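Local coordinates for protein hydrogenase maturation factor (PDB 3VTI) that probably takes part in maturing [NiFe]-hydrogenases, receiving a carbamoyl group from its partner HypF and dehydrating it with ATP to the nitrile precursor of an iron-bound cyanide, at residues K40-F43 / D48-K51; L167-P172 / K234-F239; G219-E224 / G297-V302. All coordinates share one frame; numbering follows the deposited sequence.

Contact 1. Residues K40-F43 / D48-K51; sequences KPLF and DIGK
Leu-42 and Ile-49 lie alongside each other, their side chains pointing the same way, and the touch is between branch ends: Leu-42 CD2 comes to 3.9 Å from Ile-49 CD1. In Ile-49 an extended side chain, CG1 anti to the backbone N (chi1 -171°), brings CD1 beside the leucine branch. Behind this apolar pair the two backbones join directly, since Ile-49 N donates to Leu-42 O at 2.8 Å. One residue on, the directions change. The ring of Phe-43 slants across the side chain of Asp-48, with Phe-43 CD2 3.6 Å from Asp-48 CB and the ring plane turned 74° from the carboxylate. These two residues form an antiparallel, non-hydrogen-bonded pair, and their side chains leave on the same face of the small hairpin. The carboxylate caps the helix: Asp-48 is the N-cap residue, and its OD2 accepts from Lys-51 N at 3.1 Å and, weakly, from Gly-50 N. Asp-48 OD1 is bonded to Ser-92 OG, so both carboxylate oxygens have partners. In this AIR synthase-related N-terminal domain, the two-stranded hairpin 43-44/47-48 thus leads straight into the capped helix 49-60. Helix 83-100 packs against the contact through Ile-89, which touches both Phe-43 and Ile-49, while Ile-120 and Ile-122 of strand 120-130 meet Leu-42 and Ile-49 respectively.

Contact 2. Residues L167-P172 / K234-F239; sequences LQFDTP and KSACEF
Phe-169 has its CG anti to its own carbonyl carbon (chi1 -65°), and this sets the ring against helix 231-240, where Ala-236 offers its methyl. Phe-239 has a similar first torsion, which sends its ring out from the helix to the neighbourhood of Asp-170. The main touch is a CH-pi contact: Ala-236 CB sits over the centre of the Phe-169 ring, 3.8 Å from the centroid and only 12° off the normal. The methyl is almost equally close to several ring carbons, with Phe-169 CZ and CE1 the nearest. The second touch is looser and has another geometry. Asp-170 OD1 approaches the edge of the Phe-239 ring, near its plane, at 4.2 Å from CE2, and the carboxylate and ring planes stand 83° apart. Within the loop, Gln-168 NE2 donates to Phe-169 O at 2.8 Å, on a lone pair in the carbonyl plane, and so ties the Gln-168 side chain to the backbone. This part of the AIR synthase-related C-terminal domain also meets the chain of another protein, probably HypF, whose basic side chain pairs with Asp-170 OD2. The contact lays the loop between helices 155-164 and 181-187 against helix 231-240. Helix 155-164 also packs here; its Met-158 touches both Phe-169 and Cys-237.

Contact 3. Residues G219-E224 / G297-V302; sequences GIKIYE and GTSRIV
Lys-221 and Ser-299 are joined by one polar bond, and it carries the whole close contact between 219-224 and 297-302. The ammonium Lys-221 NZ donates to Ser-299 OG at 2.9 Å. Neither backbone comes near the other: the closest CA atoms, those of Lys-221 and Ser-299, are 9.0 Å apart, and the lysine chain spans the gap. It starts with CG anti to the backbone N (chi1 -176°), then bends at its third and fourth torsions, chi3 being -81°, so that the ammonium end swings over to the serine. Ser-299 answers with OG likewise anti to its own backbone N (chi1 -163°). Approach is by the tip of the lysine, with Lys-221 CE still 4.0 Å from Ser-299 OG.

The same polar group extends beyond the two segments. Asn-293 OD1 is the stronger partner of Lys-221 NZ and also has a weak hydrogen bond with Ser-299 OG, so lysine, serine and asparagine form a small triangle.

Apolar packing between the segments is slight. Ile-222 and Val-302 approach without close contact, their side chains instead sharing helix 204-216, where Ile-222 touches Leu-209 and Val-302 touches Ala-206.

In the mixed sheet, strand 290-293 runs between the two segments, parallel to 219-223 and antiparallel to 299-301, the last strand of the sheet within this chain, whose Ile-301 bonds through its backbone to the chain of another protein. The lysine thus reaches across the intervening strand that supplies Asn-293. Strand 219-223 is paired on its other side with 279-285, in a sheet that belongs largely to the AIR synthase-related C-terminal domain and that 299-301 probably extends.

Contact 1 is the buried one: three of its four touching residues are shielded, and backbone bonding, helix capping and apolar packing work together over a short sequence separation. Contact 2 is partly buried and chiefly aromatic, joining a loop to a helix where another protein chain also reaches in. Contact 3 is a surface contact of a single polar bond between two strands of one sheet separated by a third. Contacts 2 and 3 hold different elements, though strand 219-223 and helix 231-240 follow each other in the chain, and their nearest atoms are about 7 Å apart. Contact 1 lies in the AIR synthase-related N-terminal domain, its centre about 35 Å from that of contact 3.

Contact 1. Residues K40-F43 / D48-K51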
ATOM      1  N   LYS C  40      -3.462  -7.495   6.824  1.00 50.30           N
ATOM      2  CA  LYS C  40      -2.370  -8.013   7.650  1.00 52.29           C
ATOM      3  C   LYS C  40      -2.973  -8.946   8.709  1.00 52.88           C
ATOM      4  O   LYS C  40      -3.947  -8.575   9.379  1.00 53.16           O
ATOM      5  CB  LYS C  40      -1.569  -6.888   8.321  1.00 53.95           C
ATOM      6  CG  LYS C  40      -0.662  -6.067   7.389  1.00 54.44           C
ATOM      7  CD  LYS C  40       0.181  -6.950   6.467  1.00 53.78           C
ATOM      8  CE  LYS C  40       1.177  -6.147   5.661  1.00 54.17           C
ATOM      9  NZ  LYS C  40       0.556  -5.082   4.846  1.00 53.23           N
ATOM     10  N   PRO C  41      -2.409 -10.159   8.864  1.00 53.31           N
ATOM     11  CA  PRO C  41      -1.205 -10.665   8.206  1.00 53.62           C
ATOM     12  C   PRO C  41      -1.464 -11.152   6.776  1.00 51.40           C
ATOM     13  O   PRO C  41      -2.602 -11.438   6.414  1.00 49.89           O
ATOM     14  CB  PRO C  41      -0.794 -11.833   9.103  1.00 55.28           C
ATOM     15  CG  PRO C  41      -2.084 -12.349   9.658  1.00 55.07           C
ATOM     16  CD  PRO C  41      -3.079 -11.205   9.660  1.00 53.55           C
ATOM     17  N   LEU C  42      -0.409 -11.247   5.978  1.00 51.27           N
ATOM     18  CA  LEU C  42      -0.525 -11.625   4.572  1.00 49.55           C
ATOM     19  C   LEU C  42      -0.902 -13.091   4.410  1.00 49.19           C
ATOM     20  O   LEU C  42      -1.500 -13.474   3.405  1.00 47.70           O
ATOM     21  CB  LEU C  42       0.790 -11.354   3.844  1.00 50.45           C
ATOM     22  CG  LEU C  42       1.384  -9.951   3.969  1.00 50.72           C
ATOM     23  CD1 LEU C  42       2.854  -9.966   3.598  1.00 51.85           C
ATOM     24  CD2 LEU C  42       0.606  -8.930   3.141  1.00 48.12           C
ATOM     25  N   PHE C  43      -0.519 -13.892   5.401  1.00 50.42           N
ATOM     26  CA  PHE C  43      -0.821 -15.316   5.456  1.00 50.54           C
ATOM     27  C   PHE C  43      -1.585 -15.604   6.743  1.00 50.88           C
ATOM     28  O   PHE C  43      -1.093 -15.351   7.848  1.00 52.23           O
ATOM     29  CB  PHE C  43       0.468 -16.148   5.404  1.00 52.38           C
ATOM     30  CG  PHE C  43       1.357 -15.809   4.244  1.00 52.53           C
ATOM     31  CD1 PHE C  43       2.365 -14.859   4.379  1.00 53.47           C
ATOM     32  CD2 PHE C  43       1.179 -16.429   3.010  1.00 51.42           C
ATOM     33  CE1 PHE C  43       3.182 -14.530   3.304  1.00 53.62           C
ATOM     34  CE2 PHE C  43       1.991 -16.107   1.929  1.00 51.23           C
ATOM     35  CZ  PHE C  43       2.994 -15.157   2.078  1.00 52.43           C
ATOM     36  N   ASP C  48      -4.489 -16.397   2.087  1.00 46.48           N
ATOM     37  CA  ASP C  48      -3.464 -15.364   2.057  1.00 46.92           C
ATOM     38  C   ASP C  48      -3.909 -14.205   1.159  1.00 45.25           C
ATOM     39  O   ASP C  48      -4.946 -14.300   0.499  1.00 43.92           O
ATOM     40  CB  ASP C  48      -2.105 -15.939   1.621  1.00 48.48           C
ATOM     41  CG  ASP C  48      -2.153 -16.599   0.263  1.00 49.23           C
ATOM     42  OD1 ASP C  48      -1.712 -17.767   0.154  1.00 50.91           O
ATOM     43  OD2 ASP C  48      -2.619 -15.948  -0.696  1.00 49.24           O
ATOM     44  N   ILE C  49      -3.119 -13.129   1.133  1.00 45.08           N
ATOM     45  CA  ILE C  49      -3.447 -11.922   0.365  1.00 43.28           C
ATOM     46  C   ILE C  49      -3.641 -12.195  -1.132  1.00 42.85           C
ATOM     47  O   ILE C  49      -4.413 -11.507  -1.799  1.00 41.45           O
ATOM     48  CB  ILE C  49      -2.394 -10.796   0.597  1.00 44.43           C
ATOM     49  CG1 ILE C  49      -2.856  -9.465  -0.030  1.00 42.72           C
ATOM     50  CG2 ILE C  49      -0.997 -11.234   0.115  1.00 44.29           C
ATOM     51  CD1 ILE C  49      -2.115  -8.231   0.475  1.00 41.58           C
ATOM     52  N   GLY C  50      -2.943 -13.207  -1.646  1.00 43.71           N
ATOM     53  CA  GLY C  50      -3.011 -13.570  -3.057  1.00 43.63           C
ATOM     54  C   GLY C  50      -4.345 -14.169  -3.454  1.00 43.42           C
ATOM     55  O   GLY C  50      -4.953 -13.746  -4.447  1.00 43.01           O
ATOM     56  N   LYS C  51      -4.804 -15.152  -2.677  1.00 43.65           N
ATOM     57  CA  LYS C  51      -6.072 -15.820  -2.936  1.00 42.99           C
ATOM     58  C   LYS C  51      -7.201 -14.812  -2.786  1.00 41.95           C
ATOM     59  O   LYS C  51      -8.177 -14.819  -3.548  1.00 41.50           O
ATOM     60  CB  LYS C  51      -6.268 -16.979  -1.963  1.00 43.59           C
ATOM     61  CG  LYS C  51      -7.433 -17.864  -2.314  1.00 44.08           C
ATOM     62  CD  LYS C  51      -7.572 -19.031  -1.345  1.00 47.76           C
ATOM     63  CE  LYS C  51      -8.699 -19.962  -1.798  1.00 49.27           C
ATOM     64  NZ  LYS C  51      -9.159 -20.877  -0.713  1.00 52.79           N
TER

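Contact 2. Residues L167-P172 / K234-F239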
ATOM      1  N   LEU C 167      -5.133 -13.574  19.280  1.00 69.91           N
ATOM      2  CA  LEU C 167      -6.192 -14.060  20.146  1.00 71.05           C
ATOM      3  C   LEU C 167      -6.357 -15.562  19.986  1.00 71.53           C
ATOM      4  O   LEU C 167      -6.758 -16.050  18.925  1.00 69.45           O
ATOM      5  CB  LEU C 167      -7.511 -13.350  19.816  1.00 69.15           C
ATOM      6  CG  LEU C 167      -7.499 -11.821  19.714  1.00 68.26           C
ATOM      7  CD1 LEU C 167      -8.791 -11.335  19.104  1.00 66.19           C
ATOM      8  CD2 LEU C 167      -7.280 -11.184  21.067  1.00 70.09           C
ATOM      9  N   GLN C 168      -6.033 -16.294  21.045  1.00 74.77           N
ATOM     10  CA  GLN C 168      -6.200 -17.745  21.054  1.00 75.95           C
ATOM     11  C   GLN C 168      -7.644 -18.100  21.396  1.00 75.50           C
ATOM     12  O   GLN C 168      -8.220 -17.553  22.338  1.00 76.72           O
ATOM     13  CB  GLN C 168      -5.219 -18.395  22.045  1.00 79.31           C
ATOM     14  CG  GLN C 168      -5.309 -19.925  22.143  1.00 81.41           C
ATOM     15  CD  GLN C 168      -4.940 -20.635  20.847  1.00 80.88           C
ATOM     16  OE1 GLN C 168      -3.760 -20.756  20.505  1.00 82.00           O
ATOM     17  NE2 GLN C 168      -5.950 -21.123  20.130  1.00 78.56           N
ATOM     18  N   PHE C 169      -8.232 -18.996  20.609  1.00 74.15           N
ATOM     19  CA  PHE C 169      -9.578 -19.497  20.889  1.00 73.82           C
ATOM     20  C   PHE C 169      -9.567 -21.006  21.099  1.00 75.23           C
ATOM     21  O   PHE C 169      -8.610 -21.688  20.723  1.00 75.78           O
ATOM     22  CB  PHE C 169     -10.551 -19.118  19.771  1.00 70.70           C
ATOM     23  CG  PHE C 169     -10.779 -17.640  19.640  1.00 69.20           C
ATOM     24  CD1 PHE C 169     -11.248 -16.894  20.718  1.00 69.93           C
ATOM     25  CD2 PHE C 169     -10.539 -16.992  18.434  1.00 66.29           C
ATOM     26  CE1 PHE C 169     -11.461 -15.521  20.593  1.00 68.89           C
ATOM     27  CE2 PHE C 169     -10.754 -15.623  18.301  1.00 64.68           C
ATOM     28  CZ  PHE C 169     -11.213 -14.886  19.380  1.00 65.99           C
ATOM     29  N   ASP C 170     -10.639 -21.514  21.702  1.00 76.01           N
ATOM     30  CA  ASP C 170     -10.798 -22.945  21.944  1.00 77.53           C
ATOM     31  C   ASP C 170     -10.780 -23.734  20.630  1.00 75.72           C
ATOM     32  O   ASP C 170     -10.284 -24.862  20.584  1.00 77.18           O
ATOM     33  CB  ASP C 170     -12.088 -23.210  22.732  1.00 78.67           C
ATOM     34  CG  ASP C 170     -12.076 -22.564  24.120  1.00 81.31           C
ATOM     35  OD1 ASP C 170     -13.116 -21.990  24.530  1.00 81.09           O
ATOM     36  OD2 ASP C 170     -11.022 -22.631  24.797  1.00 83.69           O
ATOM     37  N   THR C 171     -11.313 -23.118  19.574  1.00 72.60           N
ATOM     38  CA  THR C 171     -11.271 -23.662  18.218  1.00 70.58           C
ATOM     39  C   THR C 171     -10.589 -22.652  17.268  1.00 68.02           C
ATOM     40  O   THR C 171     -10.978 -21.476  17.228  1.00 66.75           O
ATOM     41  CB  THR C 171     -12.703 -23.966  17.697  1.00 69.41           C
ATOM     42  OG1 THR C 171     -13.545 -24.348  18.791  1.00 71.77           O
ATOM     43  CG2 THR C 171     -12.690 -25.076  16.642  1.00 68.71           C
ATOM     44  N   PRO C 172      -9.569 -23.096  16.506  1.00 67.15           N
ATOM     45  CA  PRO C 172      -9.009 -22.192  15.498  1.00 64.69           C
ATOM     46  C   PRO C 172     -10.059 -21.846  14.433  1.00 61.77           C
ATOM     47  O   PRO C 172     -10.863 -22.703  14.038  1.00 61.15           O
ATOM     48  CB  PRO C 172      -7.853 -23.001  14.893  1.00 65.41           C
ATOM     49  CG  PRO C 172      -8.169 -24.428  15.205  1.00 67.13           C
ATOM     50  CD  PRO C 172      -8.889 -24.405  16.518  1.00 68.81           C
ATOM     51  N   LYS C 234     -19.340 -18.002  16.739  1.00 51.04           N
ATOM     52  CA  LYS C 234     -20.380 -17.639  17.696  1.00 52.38           C
ATOM     53  C   LYS C 234     -19.803 -17.301  19.080  1.00 54.00           C
ATOM     54  O   LYS C 234     -20.051 -16.217  19.607  1.00 54.34           O
ATOM     55  CB  LYS C 234     -21.404 -18.769  17.802  1.00 53.56           C
ATOM     56  CG  LYS C 234     -22.638 -18.460  18.640  1.00 55.78           C
ATOM     57  CD  LYS C 234     -23.469 -19.725  18.824  1.00 59.40           C
ATOM     58  CE  LYS C 234     -24.728 -19.475  19.653  1.00 62.57           C
ATOM     59  NZ  LYS C 234     -25.746 -18.687  18.894  1.00 62.07           N
ATOM     60  N   SER C 235     -19.025 -18.218  19.650  1.00 54.77           N
ATOM     61  CA  SER C 235     -18.482 -18.011  20.994  1.00 56.76           C
ATOM     62  C   SER C 235     -17.285 -17.045  21.042  1.00 56.33           C
ATOM     63  O   SER C 235     -17.057 -16.398  22.062  1.00 57.79           O
ATOM     64  CB  SER C 235     -18.167 -19.345  21.686  1.00 58.58           C
ATOM     65  OG  SER C 235     -17.091 -20.010  21.074  1.00 57.70           O
ATOM     66  N   ALA C 236     -16.535 -16.945  19.946  1.00 54.29           N
ATOM     67  CA  ALA C 236     -15.463 -15.960  19.842  1.00 53.95           C
ATOM     68  C   ALA C 236     -16.035 -14.544  19.960  1.00 54.02           C
ATOM     69  O   ALA C 236     -15.505 -13.707  20.711  1.00 55.51           O
ATOM     70  CB  ALA C 236     -14.714 -16.126  18.541  1.00 51.98           C
ATOM     71  N   CYS C 237     -17.117 -14.297  19.218  1.00 52.43           N
ATOM     72  CA  CYS C 237     -17.855 -13.041  19.265  1.00 52.19           C
ATOM     73  C   CYS C 237     -18.548 -12.836  20.615  1.00 54.50           C
ATOM     74  O   CYS C 237     -18.599 -11.719  21.120  1.00 55.46           O
ATOM     75  CB  CYS C 237     -18.898 -12.992  18.139  1.00 50.45           C
ATOM     76  SG  CYS C 237     -18.231 -12.909  16.442  1.00 47.47           S
ATOM     77  N   GLU C 238     -19.085 -13.912  21.186  1.00 55.59           N
ATOM     78  CA  GLU C 238     -19.807 -13.843  22.455  0.50 58.20           C
ATOM     79  C   GLU C 238     -18.850 -13.537  23.609  1.00 60.58           C
ATOM     80  O   GLU C 238     -19.257 -13.015  24.649  1.00 63.01           O
ATOM     81  CB  GLU C 238     -20.560 -15.150  22.716  0.50 58.82           C
ATOM     82  CG  GLU C 238     -21.862 -14.984  23.487  0.50 60.72           C
ATOM     83  CD  GLU C 238     -21.653 -14.818  24.984  0.50 63.94           C
ATOM     84  OE1 GLU C 238     -22.411 -14.046  25.604  0.50 65.53           O
ATOM     85  OE2 GLU C 238     -20.732 -15.453  25.542  0.50 65.05           O
ATOM     86  N   PHE C 239     -17.577 -13.863  23.419  1.00 60.41           N
ATOM     87  CA  PHE C 239     -16.566 -13.597  24.425  0.70 62.64           C
ATOM     88  C   PHE C 239     -16.121 -12.151  24.423  1.00 62.42           C
ATOM     89  O   PHE C 239     -15.679 -11.646  25.442  1.00 64.61           O
ATOM     90  CB  PHE C 239     -15.358 -14.501  24.222  1.00 62.88           C
ATOM     91  CG  PHE C 239     -15.524 -15.871  24.803  1.00 65.41           C
ATOM     92  CD1 PHE C 239     -16.501 -16.123  25.761  1.00 67.77           C
ATOM     93  CD2 PHE C 239     -14.681 -16.906  24.408  1.00 66.66           C
ATOM     94  CE1 PHE C 239     -16.650 -17.385  26.308  1.00 71.12           C
ATOM     95  CE2 PHE C 239     -14.814 -18.174  24.949  1.00 69.35           C
ATOM     96  CZ  PHE C 239     -15.802 -18.418  25.904  1.00 71.68           C
TER

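Contact 3. Residues G219-E224 / G297-V302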
ATOM      1  N   GLY C 219     -37.012  -1.785   3.338  1.00 58.77           N
ATOM      2  CA  GLY C 219     -36.484  -2.282   4.603  1.00 58.18           C
ATOM      3  C   GLY C 219     -36.221  -3.768   4.527  1.00 56.64           C
ATOM      4  O   GLY C 219     -36.651  -4.426   3.581  1.00 56.65           O
ATOM      5  N   ILE C 220     -35.496  -4.297   5.507  1.00 55.63           N
ATOM      6  CA  ILE C 220     -35.181  -5.727   5.540  1.00 54.36           C
ATOM      7  C   ILE C 220     -35.302  -6.291   6.951  1.00 55.11           C
ATOM      8  O   ILE C 220     -34.752  -5.734   7.914  1.00 55.46           O
ATOM      9  CB  ILE C 220     -33.775  -6.054   4.949  1.00 51.79           C
ATOM     10  CG1 ILE C 220     -33.677  -5.566   3.499  1.00 51.20           C
ATOM     11  CG2 ILE C 220     -33.521  -7.563   4.985  1.00 51.05           C
ATOM     12  CD1 ILE C 220     -32.395  -5.929   2.788  1.00 48.90           C
ATOM     13  N   LYS C 221     -36.020  -7.393   7.043  1.00 55.53           N
ATOM     14  CA  LYS C 221     -36.154  -8.096   8.275  1.00 56.32           C
ATOM     15  C   LYS C 221     -35.466  -9.426   8.221  1.00 54.89           C
ATOM     16  O   LYS C 221     -35.737 -10.234   7.377  1.00 54.47           O
ATOM     17  CB  LYS C 221     -37.617  -8.286   8.613  1.00 58.34           C
ATOM     18  CG  LYS C 221     -37.844  -8.930   9.946  1.00 59.91           C
ATOM     19  CD  LYS C 221     -39.223  -8.639  10.450  1.00 62.97           C
ATOM     20  CE  LYS C 221     -39.317  -7.286  11.098  1.00 62.85           C
ATOM     21  NZ  LYS C 221     -39.580  -7.386  12.538  1.00 64.85           N
ATOM     22  N   ILE C 222     -34.560  -9.634   9.148  1.00 54.24           N
ATOM     23  CA  ILE C 222     -33.901 -10.928   9.292  1.00 53.27           C
ATOM     24  C   ILE C 222     -34.249 -11.652  10.603  1.00 55.14           C
ATOM     25  O   ILE C 222     -34.787 -11.061  11.550  1.00 56.30           O
ATOM     26  CB  ILE C 222     -32.369 -10.846   9.078  1.00 51.13           C
ATOM     27  CG1 ILE C 222     -31.704  -9.972  10.146  1.00 51.46           C
ATOM     28  CG2 ILE C 222     -32.058 -10.354   7.666  1.00 49.61           C
ATOM     29  CD1 ILE C 222     -30.173  -9.957  10.088  1.00 49.41           C
ATOM     30  N   TYR C 223     -33.943 -12.946  10.640  1.00 55.46           N
ATOM     31  CA  TYR C 223     -34.330 -13.804  11.756  1.00 57.77           C
ATOM     32  C   TYR C 223     -33.112 -14.415  12.432  1.00 57.57           C
ATOM     33  O   TYR C 223     -32.341 -15.148  11.810  1.00 56.43           O
ATOM     34  CB  TYR C 223     -35.351 -14.863  11.298  1.00 58.69           C
ATOM     35  CG  TYR C 223     -36.650 -14.229  10.838  1.00 60.17           C
ATOM     36  CD1 TYR C 223     -37.705 -14.032  11.727  1.00 62.96           C
ATOM     37  CD2 TYR C 223     -36.803 -13.776   9.524  1.00 59.63           C
ATOM     38  CE1 TYR C 223     -38.896 -13.419  11.312  1.00 64.97           C
ATOM     39  CE2 TYR C 223     -37.979 -13.163   9.100  1.00 61.76           C
ATOM     40  CZ  TYR C 223     -39.021 -12.989   9.998  1.00 64.14           C
ATOM     41  OH  TYR C 223     -40.182 -12.382   9.582  1.00 65.88           O
ATOM     42  N   GLU C 224     -32.945 -14.082  13.709  1.00 59.27           N
ATOM     43  CA  GLU C 224     -31.826 -14.561  14.520  1.00 59.87           C
ATOM     44  C   GLU C 224     -31.596 -16.071  14.417  1.00 59.61           C
ATOM     45  O   GLU C 224     -30.489 -16.504  14.098  1.00 58.24           O
ATOM     46  CB  GLU C 224     -32.033 -14.158  15.983  1.00 62.11           C
ATOM     47  CG  GLU C 224     -30.892 -14.545  16.911  1.00 63.97           C
ATOM     48  CD  GLU C 224     -31.124 -14.062  18.330  1.00 68.28           C
ATOM     49  OE1 GLU C 224     -32.178 -14.413  18.926  1.00 71.11           O
ATOM     50  OE2 GLU C 224     -30.247 -13.331  18.843  1.00 68.58           O
ATOM     51  N   GLY C 297     -40.589 -13.360  18.677  1.00 96.23           N
ATOM     52  CA  GLY C 297     -41.052 -12.171  17.961  1.00 95.99           C
ATOM     53  C   GLY C 297     -40.685 -10.847  18.610  1.00 96.48           C
ATOM     54  O   GLY C 297     -41.527  -9.952  18.713  1.00 98.44           O
ATOM     55  N   THR C 298     -39.428 -10.724  19.038  1.00 94.94           N
ATOM     56  CA  THR C 298     -38.920  -9.490  19.632  1.00 95.23           C
ATOM     57  C   THR C 298     -38.047  -8.751  18.627  1.00 92.71           C
ATOM     58  O   THR C 298     -36.893  -9.110  18.395  1.00 90.57           O
ATOM     59  CB  THR C 298     -38.140  -9.764  20.928  1.00 95.93           C
ATOM     60  OG1 THR C 298     -38.988 -10.459  21.846  1.00 98.42           O
ATOM     61  CG2 THR C 298     -37.656  -8.464  21.569  1.00 96.70           C
ATOM     62  N   SER C 299     -38.617  -7.710  18.038  1.00 93.22           N
ATOM     63  CA  SER C 299     -37.961  -6.964  16.979  1.00 91.24           C
ATOM     64  C   SER C 299     -37.038  -5.871  17.533  1.00 91.44           C
ATOM     65  O   SER C 299     -37.362  -5.213  18.524  1.00 94.11           O
ATOM     66  CB  SER C 299     -39.021  -6.359  16.058  1.00 91.87           C
ATOM     67  OG  SER C 299     -38.462  -5.960  14.824  1.00 89.85           O
ATOM     68  N   ARG C 300     -35.880  -5.703  16.897  1.00 89.06           N
ATOM     69  CA  ARG C 300     -34.980  -4.582  17.179  1.00 89.16           C
ATOM     70  C   ARG C 300     -34.200  -4.196  15.921  1.00 86.64           C
ATOM     71  O   ARG C 300     -33.966  -5.034  15.045  1.00 84.52           O
ATOM     72  CB  ARG C 300     -34.029  -4.891  18.345  1.00 89.52           C
ATOM     73  CG  ARG C 300     -33.097  -6.066  18.103  1.00 88.25           C
ATOM     74  CD  ARG C 300     -31.969  -6.122  19.117  1.00 90.03           C
ATOM     75  NE  ARG C 300     -30.921  -7.045  18.678  1.00 88.58           N
ATOM     76  CZ  ARG C 300     -29.809  -6.681  18.039  1.00 87.37           C
ATOM     77  NH1 ARG C 300     -29.576  -5.399  17.763  1.00 87.73           N
ATOM     78  NH2 ARG C 300     -28.923  -7.603  17.677  1.00 85.29           N
ATOM     79  N   ILE C 301     -33.818  -2.923  15.828  1.00 87.10           N
ATOM     80  CA  ILE C 301     -33.044  -2.432  14.686  1.00 85.23           C
ATOM     81  C   ILE C 301     -31.629  -3.001  14.705  1.00 83.23           C
ATOM     82  O   ILE C 301     -31.021  -3.161  15.768  1.00 83.85           O
ATOM     83  CB  ILE C 301     -32.994  -0.870  14.603  1.00 86.45           C
ATOM     84  CG1 ILE C 301     -32.379  -0.246  15.866  1.00 88.68           C
ATOM     85  CG2 ILE C 301     -34.377  -0.289  14.330  1.00 88.33           C
ATOM     86  CD1 ILE C 301     -30.913   0.163  15.722  1.00 87.47           C
ATOM     87  N   VAL C 302     -31.122  -3.327  13.524  1.00 81.03           N
ATOM     88  CA  VAL C 302     -29.742  -3.747  13.383  1.00 79.34           C
ATOM     89  C   VAL C 302     -28.888  -2.488  13.401  1.00 79.75           C
ATOM     90  O   VAL C 302     -29.154  -1.546  12.658  1.00 79.75           O
ATOM     91  CB  VAL C 302     -29.526  -4.537  12.076  1.00 77.14           C
ATOM     92  CG1 VAL C 302     -28.062  -4.916  11.909  1.00 75.12           C
ATOM     93  CG2 VAL C 302     -30.419  -5.783  12.053  1.00 77.22           C
TER